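Local atomic coordinates of NAD-dependent aldehyde dehydrogenase (Sinorhizobium meliloti, PDB entry 3U4J), a protein that probably oxidises aldehydes to the corresponding acids with NAD or NADP as the electron acceptor. Residues A390-D395 / V407-T412. Numbering follows the deposited sequence.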
ATOM      1  N   ALA A 390     -39.611  13.191  20.751  1.00 16.94           N
ATOM      2  CA  ALA A 390     -38.766  14.184  21.385  1.00 17.90           C
ATOM      3  C   ALA A 390     -38.651  13.817  22.856  1.00 19.16           C
ATOM      4  O   ALA A 390     -39.399  12.970  23.347  1.00 19.08           O
ATOM      5  CB  ALA A 390     -39.371  15.554  21.231  1.00 18.43           C
ATOM      6  N   GLY A 391     -37.702  14.433  23.562  1.00 19.79           N
ATOM      7  CA  GLY A 391     -37.570  14.185  25.010  1.00 20.33           C
ATOM      8  C   GLY A 391     -37.101  12.782  25.339  1.00 20.41           C
ATOM      9  O   GLY A 391     -37.400  12.238  26.404  1.00 20.70           O
ATOM     10  N   VAL A 392     -36.357  12.177  24.425  1.00 20.74           N
ATOM     11  CA  VAL A 392     -35.905  10.815  24.643  1.00 20.43           C
ATOM     12  C   VAL A 392     -34.667  10.867  25.554  1.00 21.70           C
ATOM     13  O   VAL A 392     -33.819  11.752  25.422  1.00 22.62           O
ATOM     14  CB  VAL A 392     -35.661  10.069  23.323  1.00 20.30           C
ATOM     15  CG1 VAL A 392     -35.282   8.614  23.599  1.00 20.26           C
ATOM     16  CG2 VAL A 392     -36.922  10.133  22.437  1.00 18.50           C
ATOM     17  N   THR A 393     -34.600   9.960  26.517  1.00 21.36           N
ATOM     18  CA  THR A 393     -33.465   9.892  27.417  1.00 21.99           C
ATOM     19  C   THR A 393     -32.831   8.513  27.189  1.00 22.67           C
ATOM     20  O   THR A 393     -33.530   7.582  26.759  1.00 22.56           O
ATOM     21  CB  THR A 393     -33.922  10.076  28.880  1.00 21.99           C
ATOM     22  OG1 THR A 393     -34.948   9.125  29.157  1.00 21.61           O
ATOM     23  CG2 THR A 393     -34.494  11.480  29.099  1.00 21.92           C
ATOM     24  N   PRO A 394     -31.509   8.372  27.451  1.00 23.71           N
ATOM     25  CA  PRO A 394     -30.793   7.170  26.962  1.00 24.59           C
ATOM     26  C   PRO A 394     -31.132   5.837  27.641  1.00 25.57           C
ATOM     27  O   PRO A 394     -30.733   4.791  27.143  1.00 26.39           O
ATOM     28  CB  PRO A 394     -29.309   7.525  27.122  1.00 24.50           C
ATOM     29  CG  PRO A 394     -29.257   8.709  27.950  1.00 24.38           C
ATOM     30  CD  PRO A 394     -30.585   9.406  27.948  1.00 23.66           C
ATOM     31  N   ASP A 395     -31.882   5.865  28.745  1.00 25.95           N
ATOM     32  CA  ASP A 395     -32.341   4.628  29.393  1.00 26.31           C
ATOM     33  C   ASP A 395     -33.560   3.995  28.703  1.00 25.60           C
ATOM     34  O   ASP A 395     -33.920   2.860  29.011  1.00 25.82           O
ATOM     35  CB  ASP A 395     -32.707   4.915  30.856  1.00 27.24           C
ATOM     36  CG  ASP A 395     -33.766   5.999  30.979  1.00 28.66           C
ATOM     37  OD1 ASP A 395     -33.617   7.068  30.336  1.00 30.17           O
ATOM     38  OD2 ASP A 395     -34.754   5.780  31.703  1.00 32.39           O
ATOM     39  N   VAL A 407     -38.834   5.724  12.570  1.00 11.94           N
ATOM     40  CA  VAL A 407     -39.061   6.245  13.904  1.00 12.09           C
ATOM     41  C   VAL A 407     -37.773   6.886  14.422  1.00 12.42           C
ATOM     42  O   VAL A 407     -36.782   6.185  14.678  1.00 11.92           O
ATOM     43  CB  VAL A 407     -39.461   5.102  14.875  1.00 12.76           C
ATOM     44  CG1 VAL A 407     -39.623   5.646  16.372  1.00 10.62           C
ATOM     45  CG2 VAL A 407     -40.702   4.370  14.364  1.00 12.58           C
ATOM     46  N   LEU A 408     -37.800   8.205  14.586  1.00 12.59           N
ATOM     47  CA  LEU A 408     -36.668   8.958  15.131  1.00 12.11           C
ATOM     48  C   LEU A 408     -36.785   9.223  16.624  1.00 12.97           C
ATOM     49  O   LEU A 408     -37.864   9.605  17.103  1.00 13.20           O
ATOM     50  CB  LEU A 408     -36.591  10.301  14.428  1.00 12.86           C
ATOM     51  CG  LEU A 408     -35.386  11.203  14.723  1.00 12.18           C
ATOM     52  CD1 LEU A 408     -34.064  10.571  14.228  1.00 10.15           C
ATOM     53  CD2 LEU A 408     -35.629  12.550  14.067  1.00 13.02           C
ATOM     54  N   SER A 409     -35.680   9.018  17.347  1.00 12.19           N
ATOM     55  CA  SER A 409     -35.556   9.400  18.752  1.00 12.57           C
ATOM     56  C   SER A 409     -34.625  10.604  18.868  1.00 12.77           C
ATOM     57  O   SER A 409     -33.459  10.552  18.423  1.00 11.37           O
ATOM     58  CB  SER A 409     -35.015   8.252  19.599  1.00 12.01           C
ATOM     59  OG  SER A 409     -35.967   7.207  19.655  1.00 12.52           O
ATOM     60  N   THR A 410     -35.159  11.686  19.443  1.00 12.75           N
ATOM     61  CA  THR A 410     -34.411  12.935  19.616  1.00 13.42           C
ATOM     62  C   THR A 410     -33.995  13.139  21.075  1.00 14.26           C
ATOM     63  O   THR A 410     -34.819  12.988  22.011  1.00 14.18           O
ATOM     64  CB  THR A 410     -35.241  14.158  19.131  1.00 14.06           C
ATOM     65  OG1 THR A 410     -35.765  13.882  17.829  1.00 14.73           O
ATOM     66  CG2 THR A 410     -34.386  15.431  19.063  1.00 13.60           C
ATOM     67  N   LEU A 411     -32.708  13.438  21.258  1.00 14.62           N
ATOM     68  CA  LEU A 411     -32.117  13.784  22.546  1.00 16.35           C
ATOM     69  C   LEU A 411     -31.279  15.059  22.346  1.00 16.86           C
ATOM     70  O   LEU A 411     -30.749  15.295  21.247  1.00 16.26           O
ATOM     71  CB  LEU A 411     -31.208  12.652  23.048  1.00 16.68           C
ATOM     72  CG  LEU A 411     -31.729  11.233  23.285  1.00 20.34           C
ATOM     73  CD1 LEU A 411     -31.737  10.353  22.006  1.00 23.06           C
ATOM     74  CD2 LEU A 411     -30.900  10.568  24.382  1.00 23.07           C
ATOM     75  N   THR A 412     -31.166  15.891  23.381  1.00 16.87           N
ATOM     76  CA  THR A 412     -30.397  17.135  23.261  1.00 16.96           C
ATOM     77  C   THR A 412     -29.087  17.009  24.031  1.00 16.61           C
ATOM     78  O   THR A 412     -28.953  16.161  24.913  1.00 17.50           O
ATOM     79  CB  THR A 412     -31.181  18.402  23.806  1.00 17.87           C
ATOM     80  OG1 THR A 412     -31.487  18.205  25.190  1.00 18.32           O
ATOM     81  CG2 THR A 412     -32.485  18.632  23.058  1.00 17.71           C
TER
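Val392 lays its side chain over the strand 407-412 at Ser409 and Leu411. Its CG2 lies 3.9 Å from Ser409 CB. CG1 is anti to the backbone N (chi1 -176°), and both methyls flank that same CB. Val392 CB also lies 4.1 Å from Leu411 CG. Val392 N donates a hydrogen bond to Thr410 O (3.0 Å). Leu411 CG packs closely against Val392 O, and its CD2 runs on to Pro394 CD, 3.8 Å away. Leu411 thus touches both Val392 and Pro394 of the loop. Cutting Leu411 back to an alanine is likely to open a gap beside Pro394 CD and strip Val392 of part of its apolar cover. Polar ends near the contact are held by backbone carbonyls: Ser409 OG bonds to Ile398 O, and Thr410 OG1 to Phe389 O. Within the loop, Thr393 OG1 donates to Asp395 OD1 on its syn side (2.7 Å). Helix 397-400 also packs on Val392. Loop 390-395 begins the beta-alpha-beta connection, through helix 397-400, between the parallel neighbouring strands 383-390 and 407-413 of a mixed sheet, consistent with the catalytic domain of the aldehyde dehydrogenase fold.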